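Local coordinates for protein thermotoga maritima TmcAL (Thermotoga maritima, PDB 5Y0T) that belongs to the HIGH nucleotidyl transferase family of the HUP clan and is modelled with adenosine-5'-rp-alpha-thio-triphosphate in a pocket, at residues Asp267-Ile272 with Leu315-Glu320; Phe275-Glu280 with Phe307-Arg312. One frame throughout, in Å; residues are numbered along the deposited sequence.

How the contacts relate
Both contacts are made on helix 307-318: in contact 2 the turn before helix 279-289 packs on its first half, and in contact 1 the end of helix 266-270 packs on its last turn and the residues just beyond. Their centres are about 11 Å apart, and contact 2 is nested in the chain between the two segments of contact 1. They also touch directly. The ring of F275 brings CE2 to 3.4 Å from S317 OG, and E270 CG lies 3.6 Å from E280 CG. The pocket of adenosine-5'-rp-alpha-thio-triphosphate is built from residues between 7 and 210 and includes none of the four segments; both contacts lie in a helical region later in the chain.

Contact 1: Asp267-Ile272 with Leu315-Glu320; sequences DFFEKI and LFSVFE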
ATOM      1  N   ASP A 267     -13.221  -1.228  -8.163  1.00 33.26           N
ATOM      2  CA  ASP A 267     -13.398  -2.673  -8.003  1.00 39.42           C
ATOM      3  C   ASP A 267     -12.820  -3.160  -6.680  1.00 34.92           C
ATOM      4  O   ASP A 267     -13.401  -4.019  -6.019  1.00 35.91           O
ATOM      5  CB  ASP A 267     -12.743  -3.444  -9.155  1.00 47.09           C
ATOM      6  CG  ASP A 267     -13.468  -3.248 -10.474  1.00 67.27           C
ATOM      7  OD1 ASP A 267     -14.611  -2.737 -10.457  1.00 74.34           O
ATOM      8  OD2 ASP A 267     -12.901  -3.613 -11.528  1.00 70.72           O
ATOM      9  N   PHE A 268     -11.671  -2.610  -6.299  1.00 24.85           N
ATOM     10  CA  PHE A 268     -11.056  -2.980  -5.040  1.00 26.14           C
ATOM     11  C   PHE A 268     -11.938  -2.564  -3.869  1.00 27.85           C
ATOM     12  O   PHE A 268     -12.237  -3.384  -3.004  1.00 29.39           O
ATOM     13  CB  PHE A 268      -9.652  -2.362  -4.921  1.00 25.92           C
ATOM     14  CG  PHE A 268      -9.073  -2.453  -3.552  1.00 28.43           C
ATOM     15  CD1 PHE A 268      -8.345  -3.568  -3.169  1.00 27.20           C
ATOM     16  CD2 PHE A 268      -9.249  -1.427  -2.641  1.00 26.61           C
ATOM     17  CE1 PHE A 268      -7.809  -3.657  -1.905  1.00 30.78           C
ATOM     18  CE2 PHE A 268      -8.720  -1.525  -1.369  1.00 25.11           C
ATOM     19  CZ  PHE A 268      -8.002  -2.631  -1.002  1.00 28.41           C
ATOM     20  N   PHE A 269     -12.346  -1.298  -3.820  1.00 28.81           N
ATOM     21  CA  PHE A 269     -13.111  -0.807  -2.663  1.00 29.57           C
ATOM     22  C   PHE A 269     -14.470  -1.503  -2.523  1.00 31.50           C
ATOM     23  O   PHE A 269     -14.958  -1.694  -1.409  1.00 29.64           O
ATOM     24  CB  PHE A 269     -13.306   0.715  -2.733  1.00 29.06           C
ATOM     25  CG  PHE A 269     -12.014   1.496  -2.671  1.00 29.53           C
ATOM     26  CD1 PHE A 269     -11.275   1.559  -1.493  1.00 27.96           C
ATOM     27  CD2 PHE A 269     -11.541   2.167  -3.790  1.00 31.44           C
ATOM     28  CE1 PHE A 269     -10.089   2.269  -1.432  1.00 28.18           C
ATOM     29  CE2 PHE A 269     -10.347   2.875  -3.742  1.00 29.47           C
ATOM     30  CZ  PHE A 269      -9.621   2.934  -2.569  1.00 26.94           C
ATOM     31  N   GLU A 270     -15.067  -1.899  -3.643  1.00 27.19           N
ATOM     32  CA  GLU A 270     -16.349  -2.617  -3.610  1.00 29.82           C
ATOM     33  C   GLU A 270     -16.275  -3.931  -2.813  1.00 31.18           C
ATOM     34  O   GLU A 270     -17.276  -4.397  -2.274  1.00 30.86           O
ATOM     35  CB  GLU A 270     -16.850  -2.892  -5.038  1.00 34.26           C
ATOM     36  CG  GLU A 270     -17.361  -1.643  -5.725  1.00 51.30           C
ATOM     37  CD  GLU A 270     -17.503  -1.783  -7.234  1.00 62.19           C
ATOM     38  OE1 GLU A 270     -17.481  -2.923  -7.746  1.00 62.78           O
ATOM     39  OE2 GLU A 270     -17.633  -0.738  -7.908  1.00 66.45           O
ATOM     40  N   LYS A 271     -15.090  -4.517  -2.723  1.00 27.84           N
ATOM     41  CA  LYS A 271     -14.921  -5.756  -1.967  1.00 30.87           C
ATOM     42  C   LYS A 271     -14.641  -5.526  -0.484  1.00 29.43           C
ATOM     43  O   LYS A 271     -14.642  -6.475   0.311  1.00 31.58           O
ATOM     44  CB  LYS A 271     -13.789  -6.584  -2.557  1.00 36.57           C
ATOM     45  CG  LYS A 271     -13.986  -6.978  -4.013  1.00 44.05           C
ATOM     46  CD  LYS A 271     -12.700  -7.600  -4.545  1.00 51.04           C
ATOM     47  CE  LYS A 271     -12.654  -7.632  -6.066  1.00 57.04           C
ATOM     48  NZ  LYS A 271     -11.260  -7.931  -6.516  1.00 61.45           N
ATOM     49  N   ILE A 272     -14.381  -4.278  -0.104  1.00 28.77           N
ATOM     50  CA  ILE A 272     -13.989  -3.983   1.272  1.00 24.91           C
ATOM     51  C   ILE A 272     -15.234  -3.778   2.144  1.00 30.82           C
ATOM     52  O   ILE A 272     -16.213  -3.165   1.713  1.00 27.19           O
ATOM     53  CB  ILE A 272     -13.065  -2.745   1.334  1.00 23.60           C
ATOM     54  CG1 ILE A 272     -11.764  -3.011   0.559  1.00 23.41           C
ATOM     55  CG2 ILE A 272     -12.757  -2.350   2.780  1.00 23.53           C
ATOM     56  CD1 ILE A 272     -10.910  -4.180   1.119  1.00 18.84           C
ATOM     57  N   LEU A 315      -8.959   2.188   7.161  1.00 20.50           N
ATOM     58  CA  LEU A 315      -8.221   1.086   7.788  1.00 19.07           C
ATOM     59  C   LEU A 315      -8.621  -0.248   7.174  1.00 19.22           C
ATOM     60  O   LEU A 315      -7.767  -1.079   6.878  1.00 21.21           O
ATOM     61  CB  LEU A 315      -8.455   1.050   9.304  1.00 20.60           C
ATOM     62  CG  LEU A 315      -7.891   2.218  10.110  1.00 25.18           C
ATOM     63  CD1 LEU A 315      -8.031   1.931  11.609  1.00 21.87           C
ATOM     64  CD2 LEU A 315      -6.442   2.452   9.750  1.00 22.10           C
ATOM     65  N   PHE A 316      -9.919  -0.438   6.960  1.00 19.50           N
ATOM     66  CA  PHE A 316     -10.397  -1.652   6.294  1.00 24.06           C
ATOM     67  C   PHE A 316      -9.788  -1.792   4.904  1.00 23.10           C
ATOM     68  O   PHE A 316      -9.441  -2.898   4.470  1.00 22.51           O
ATOM     69  CB  PHE A 316     -11.917  -1.664   6.175  1.00 26.70           C
ATOM     70  CG  PHE A 316     -12.629  -1.803   7.489  1.00 36.89           C
ATOM     71  CD1 PHE A 316     -11.984  -2.355   8.584  1.00 32.87           C
ATOM     72  CD2 PHE A 316     -13.951  -1.378   7.626  1.00 45.69           C
ATOM     73  CE1 PHE A 316     -12.649  -2.493   9.801  1.00 42.76           C
ATOM     74  CE2 PHE A 316     -14.619  -1.502   8.839  1.00 49.24           C
ATOM     75  CZ  PHE A 316     -13.967  -2.060   9.928  1.00 45.59           C
ATOM     76  N   SER A 317      -9.649  -0.672   4.204  1.00 26.52           N
ATOM     77  CA  SER A 317      -9.050  -0.715   2.875  1.00 21.39           C
ATOM     78  C   SER A 317      -7.565  -1.079   2.913  1.00 24.40           C
ATOM     79  O   SER A 317      -7.106  -1.949   2.174  1.00 25.60           O
ATOM     80  CB  SER A 317      -9.238   0.627   2.163  1.00 25.16           C
ATOM     81  OG  SER A 317     -10.610   0.928   2.035  1.00 24.97           O
ATOM     82  N   VAL A 318      -6.801  -0.415   3.769  1.00 23.38           N
ATOM     83  CA  VAL A 318      -5.363  -0.657   3.774  1.00 24.09           C
ATOM     84  C   VAL A 318      -5.042  -2.072   4.274  1.00 24.44           C
ATOM     85  O   VAL A 318      -4.055  -2.674   3.852  1.00 25.06           O
ATOM     86  CB  VAL A 318      -4.627   0.407   4.614  1.00 26.82           C
ATOM     87  CG1 VAL A 318      -4.738   0.105   6.111  1.00 28.66           C
ATOM     88  CG2 VAL A 318      -3.180   0.496   4.199  1.00 29.63           C
ATOM     89  N   PHE A 319      -5.891  -2.620   5.137  1.00 19.26           N
ATOM     90  CA  PHE A 319      -5.678  -3.961   5.675  1.00 19.13           C
ATOM     91  C   PHE A 319      -6.430  -5.013   4.865  1.00 24.95           C
ATOM     92  O   PHE A 319      -6.416  -6.197   5.211  1.00 29.46           O
ATOM     93  CB  PHE A 319      -6.095  -4.007   7.150  1.00 21.37           C
ATOM     94  CG  PHE A 319      -5.183  -3.216   8.053  1.00 20.19           C
ATOM     95  CD1 PHE A 319      -3.808  -3.251   7.856  1.00 23.88           C
ATOM     96  CD2 PHE A 319      -5.699  -2.431   9.079  1.00 22.12           C
ATOM     97  CE1 PHE A 319      -2.942  -2.524   8.668  1.00 19.71           C
ATOM     98  CE2 PHE A 319      -4.850  -1.694   9.904  1.00 23.92           C
ATOM     99  CZ  PHE A 319      -3.465  -1.741   9.699  1.00 21.35           C
ATOM    100  N   GLU A 320      -7.082  -4.564   3.793  1.00 24.82           N
ATOM    101  CA  GLU A 320      -7.843  -5.443   2.892  1.00 28.71           C
ATOM    102  C   GLU A 320      -8.842  -6.288   3.658  1.00 26.28           C
ATOM    103  O   GLU A 320      -8.910  -7.510   3.516  1.00 32.89           O
ATOM    104  CB  GLU A 320      -6.901  -6.339   2.083  1.00 31.16           C
ATOM    105  CG  GLU A 320      -5.995  -5.555   1.155  1.00 35.78           C
ATOM    106  CD  GLU A 320      -5.170  -6.444   0.247  1.00 49.90           C
ATOM    107  OE1 GLU A 320      -4.608  -7.446   0.749  1.00 52.58           O
ATOM    108  OE2 GLU A 320      -5.084  -6.133  -0.964  1.00 50.31           O
TER
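F268 and F269 approach S317 with the edges of their rings. On F268 the outermost carbon does the touching: CZ comes to 3.4 Å from S317 O, and this oxygen lies near the ring plane. The torsion matters here, because CG set anti to the backbone N (chi1 168°) sends the ring out from helix 266-270 toward helix 307-318. F269 takes the other course, CG lying beside its backbone N, and presents CD1 to S317 OG at 3.6 Å, again in the plane of the ring. The two phenylalanines also pack on each other, with F268 CD2 over one face of the F269 ring, displaced toward its rim.

Purely apolar packing is carried by I272, whose methyl CG2 reaches 3.6 Å from F316 CB. The other branch, through CG1, ends at CD1, 3.8 Å from E320 CA, and I272 thereby spans from F316 in the last helical turn to E320 just beyond it.

The hydroxyl and carbonyl of S317 have partners on their own side of the contact. S317 OG is hydrogen-bonded to L313 O, one turn back, while S317 O accepts the backbone N of E320 at 3.1 Å and still faces F268 CZ. The E320 side chain crosses that of F268 at about a right angle, E320 OE2 standing at the ring edge 3.8 Å from F268 CE1, with carboxylate and ring planes 31° apart; its charge has a long, weak ion-pair partner in K264.

V318 and F319, whose CB atoms point away, pack on L263 of the second subunit and on helices 254-261 and 381-399 respectively. The arrangement is that of a helix C-terminus closed by a Schellman motif, with E320 at positive phi, packed against the end of a short helix among the helices between 254 and 332.

Contact 2: Phe275-Glu280 with Phe307-Arg312; sequences FSEGLE and FSRIRR
The guanidinium of R309 meets the segment 275-280 at its edge, where E277 OE2 and S276 OG both lie near its plane, while L279 CD1 approaches obliquely, 3.7 Å from R309 NH2. Two further guanidinium groups of helix 307-318 have a face covered from within the helix: F307 CB lies over the rim of one face of R311, and S308 O over the centre of one face of R312. Both groups are also hydrogen-bonded outside the contact, R311 NE to R44 O and R312 NH1 to Q43 O. The ring of F275 has the carbonyl carbon of L279 at its edge.

The salt bridge is end-on, with both terminal nitrogens of R309 converging on a single oxygen. R309 NH2 reaches E277 OE2 at 3.0 Å with an N-H...O angle of 158°, and R309 NH1 reaches the same OE2 at 3.3 Å on a more bent path of 141°. Both donors come from the same face of the carboxylate, well above its plane, although the oxygen stays in the plane of the guanidinium. R309 gets there by full extension: CG is anti to the backbone N (chi1 180°), and the chain stays stretched to NE.

E277 sits at the second position of a type I' beta turn from S276 to L279, closed by L279 N to S276 O at 2.9 Å. The turn leads directly into helix 279-289, with G278 at the N-cap position, and this joins a helix start to the flank of helix 307-318. S276 OG is 3.7 Å from R309 NH2, beside the salt bridge.

Beside the charged pair the packing is apolar. L279 CD2 meets I310 CD1 at 3.8 Å, the two side chains slanting across one another, and V300 of helix 293-300 and F305 touch both of them.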
ATOM      1  N   PHE A 275     -18.258  -0.598   2.522  1.00 33.41           N
ATOM      2  CA  PHE A 275     -18.473   0.262   1.364  1.00 29.54           C
ATOM      3  C   PHE A 275     -19.880   0.106   0.797  1.00 35.34           C
ATOM      4  O   PHE A 275     -20.325  -0.993   0.484  1.00 36.20           O
ATOM      5  CB  PHE A 275     -17.423  -0.003   0.283  1.00 29.59           C
ATOM      6  CG  PHE A 275     -16.168   0.780   0.494  1.00 33.86           C
ATOM      7  CD1 PHE A 275     -16.027   2.048  -0.052  1.00 30.12           C
ATOM      8  CD2 PHE A 275     -15.152   0.279   1.286  1.00 25.19           C
ATOM      9  CE1 PHE A 275     -14.886   2.788   0.173  1.00 28.41           C
ATOM     10  CE2 PHE A 275     -14.010   1.010   1.515  1.00 23.40           C
ATOM     11  CZ  PHE A 275     -13.869   2.261   0.965  1.00 31.79           C
ATOM     12  N   SER A 276     -20.569   1.236   0.704  1.00 34.99           N
ATOM     13  CA  SER A 276     -21.888   1.341   0.103  1.00 45.27           C
ATOM     14  C   SER A 276     -22.163   2.824  -0.085  1.00 45.50           C
ATOM     15  O   SER A 276     -21.281   3.650   0.162  1.00 36.77           O
ATOM     16  CB  SER A 276     -22.963   0.700   0.982  1.00 49.42           C
ATOM     17  OG  SER A 276     -23.137   1.436   2.180  1.00 45.92           O
ATOM     18  N   GLU A 277     -23.383   3.151  -0.508  1.00 47.08           N
ATOM     19  CA  GLU A 277     -23.834   4.535  -0.648  1.00 42.64           C
ATOM     20  C   GLU A 277     -22.886   5.414  -1.454  1.00 38.87           C
ATOM     21  O   GLU A 277     -22.706   6.588  -1.127  1.00 37.14           O
ATOM     22  CB  GLU A 277     -24.040   5.170   0.725  1.00 47.29           C
ATOM     23  CG  GLU A 277     -25.085   4.497   1.589  1.00 51.58           C
ATOM     24  CD  GLU A 277     -25.294   5.233   2.898  1.00 56.10           C
ATOM     25  OE1 GLU A 277     -25.784   6.386   2.866  1.00 61.86           O
ATOM     26  OE2 GLU A 277     -24.959   4.664   3.956  1.00 57.39           O
ATOM     27  N   GLY A 278     -22.291   4.849  -2.500  1.00 38.90           N
ATOM     28  CA  GLY A 278     -21.393   5.593  -3.364  1.00 36.94           C
ATOM     29  C   GLY A 278     -20.014   5.896  -2.787  1.00 37.38           C
ATOM     30  O   GLY A 278     -19.278   6.704  -3.352  1.00 35.81           O
ATOM     31  N   LEU A 279     -19.646   5.245  -1.683  1.00 32.72           N
ATOM     32  CA  LEU A 279     -18.369   5.529  -1.030  1.00 32.06           C
ATOM     33  C   LEU A 279     -17.167   5.047  -1.836  1.00 30.72           C
ATOM     34  O   LEU A 279     -16.064   5.576  -1.675  1.00 31.41           O
ATOM     35  CB  LEU A 279     -18.331   4.908   0.370  1.00 32.98           C
ATOM     36  CG  LEU A 279     -19.016   5.780   1.424  1.00 33.92           C
ATOM     37  CD1 LEU A 279     -19.421   4.975   2.651  1.00 28.89           C
ATOM     38  CD2 LEU A 279     -18.099   6.929   1.823  1.00 38.05           C
ATOM     39  N   GLU A 280     -17.365   4.042  -2.685  1.00 31.69           N
ATOM     40  CA  GLU A 280     -16.259   3.534  -3.490  1.00 35.04           C
ATOM     41  C   GLU A 280     -15.772   4.644  -4.404  1.00 33.70           C
ATOM     42  O   GLU A 280     -14.564   4.919  -4.473  1.00 32.22           O
ATOM     43  CB  GLU A 280     -16.663   2.303  -4.308  1.00 34.86           C
ATOM     44  CG  GLU A 280     -17.100   1.105  -3.475  1.00 34.41           C
ATOM     45  CD  GLU A 280     -18.604   1.082  -3.227  1.00 42.92           C
ATOM     46  OE1 GLU A 280     -19.248   2.142  -3.361  1.00 40.97           O
ATOM     47  OE2 GLU A 280     -19.145   0.006  -2.904  1.00 46.07           O
ATOM     48  N   PHE A 307     -16.772  11.277  10.261  1.00 30.04           N
ATOM     49  CA  PHE A 307     -15.337  11.097  10.085  1.00 33.09           C
ATOM     50  C   PHE A 307     -14.905   9.707  10.537  1.00 31.48           C
ATOM     51  O   PHE A 307     -14.053   9.083   9.909  1.00 29.50           O
ATOM     52  CB  PHE A 307     -14.555  12.177  10.842  1.00 33.82           C
ATOM     53  CG  PHE A 307     -14.504  13.493  10.123  1.00 37.44           C
ATOM     54  CD1 PHE A 307     -13.809  13.614   8.927  1.00 41.61           C
ATOM     55  CD2 PHE A 307     -15.159  14.606  10.627  1.00 40.84           C
ATOM     56  CE1 PHE A 307     -13.769  14.824   8.246  1.00 46.11           C
ATOM     57  CE2 PHE A 307     -15.127  15.823   9.950  1.00 47.53           C
ATOM     58  CZ  PHE A 307     -14.432  15.933   8.759  1.00 49.71           C
ATOM     59  N   SER A 308     -15.507   9.211  11.617  1.00 26.07           N
ATOM     60  CA  SER A 308     -15.137   7.903  12.144  1.00 28.47           C
ATOM     61  C   SER A 308     -15.472   6.780  11.170  1.00 23.09           C
ATOM     62  O   SER A 308     -14.733   5.801  11.057  1.00 30.32           O
ATOM     63  CB  SER A 308     -15.824   7.649  13.486  1.00 36.15           C
ATOM     64  OG  SER A 308     -15.132   8.312  14.522  1.00 39.19           O
ATOM     65  N   ARG A 309     -16.594   6.916  10.477  1.00 24.86           N
ATOM     66  CA  ARG A 309     -16.957   5.927   9.474  1.00 28.55           C
ATOM     67  C   ARG A 309     -15.937   5.961   8.335  1.00 27.07           C
ATOM     68  O   ARG A 309     -15.469   4.914   7.897  1.00 29.93           O
ATOM     69  CB  ARG A 309     -18.370   6.168   8.943  1.00 29.73           C
ATOM     70  CG  ARG A 309     -18.811   5.173   7.880  1.00 34.70           C
ATOM     71  CD  ARG A 309     -20.278   5.390   7.515  1.00 39.17           C
ATOM     72  NE  ARG A 309     -20.714   4.560   6.394  1.00 37.12           N
ATOM     73  CZ  ARG A 309     -21.888   4.688   5.781  1.00 42.99           C
ATOM     74  NH1 ARG A 309     -22.757   5.614   6.178  1.00 43.21           N
ATOM     75  NH2 ARG A 309     -22.195   3.891   4.769  1.00 51.84           N
ATOM     76  N   ILE A 310     -15.589   7.158   7.866  1.00 23.76           N
ATOM     77  CA  ILE A 310     -14.606   7.259   6.782  1.00 29.18           C
ATOM     78  C   ILE A 310     -13.230   6.739   7.210  1.00 27.49           C
ATOM     79  O   ILE A 310     -12.581   6.004   6.463  1.00 31.09           O
ATOM     80  CB  ILE A 310     -14.447   8.704   6.266  1.00 24.35           C
ATOM     81  CG1 ILE A 310     -15.803   9.301   5.885  1.00 31.80           C
ATOM     82  CG2 ILE A 310     -13.514   8.727   5.058  1.00 22.76           C
ATOM     83  CD1 ILE A 310     -16.629   8.389   5.010  1.00 38.97           C
ATOM     84  N   ARG A 311     -12.781   7.123   8.407  1.00 27.19           N
ATOM     85  CA  ARG A 311     -11.496   6.643   8.921  1.00 26.92           C
ATOM     86  C   ARG A 311     -11.478   5.119   9.092  1.00 24.60           C
ATOM     87  O   ARG A 311     -10.461   4.485   8.817  1.00 24.93           O
ATOM     88  CB  ARG A 311     -11.149   7.319  10.260  1.00 27.66           C
ATOM     89  CG  ARG A 311     -10.786   8.813  10.153  1.00 27.15           C
ATOM     90  CD  ARG A 311     -10.337   9.369  11.515  1.00 28.94           C
ATOM     91  NE  ARG A 311     -11.374   9.250  12.540  1.00 34.68           N
ATOM     92  CZ  ARG A 311     -11.951  10.278  13.162  1.00 35.41           C
ATOM     93  NH1 ARG A 311     -11.603  11.529  12.882  1.00 32.57           N
ATOM     94  NH2 ARG A 311     -12.882  10.050  14.074  1.00 38.23           N
ATOM     95  N   ARG A 312     -12.581   4.537   9.561  1.00 26.58           N
ATOM     96  CA  ARG A 312     -12.671   3.073   9.662  1.00 28.58           C
ATOM     97  C   ARG A 312     -12.527   2.455   8.271  1.00 29.35           C
ATOM     98  O   ARG A 312     -11.792   1.489   8.096  1.00 27.93           O
ATOM     99  CB  ARG A 312     -13.993   2.613  10.298  1.00 29.18           C
ATOM    100  CG  ARG A 312     -14.034   2.651  11.827  1.00 31.84           C
ATOM    101  CD  ARG A 312     -15.333   2.016  12.404  1.00 21.89           C
ATOM    102  NE  ARG A 312     -16.526   2.786  12.096  1.00 28.23           N
ATOM    103  CZ  ARG A 312     -17.042   3.703  12.899  1.00 28.42           C
ATOM    104  NH1 ARG A 312     -16.457   3.966  14.061  1.00 27.44           N
ATOM    105  NH2 ARG A 312     -18.134   4.358  12.541  1.00 37.56           N
TER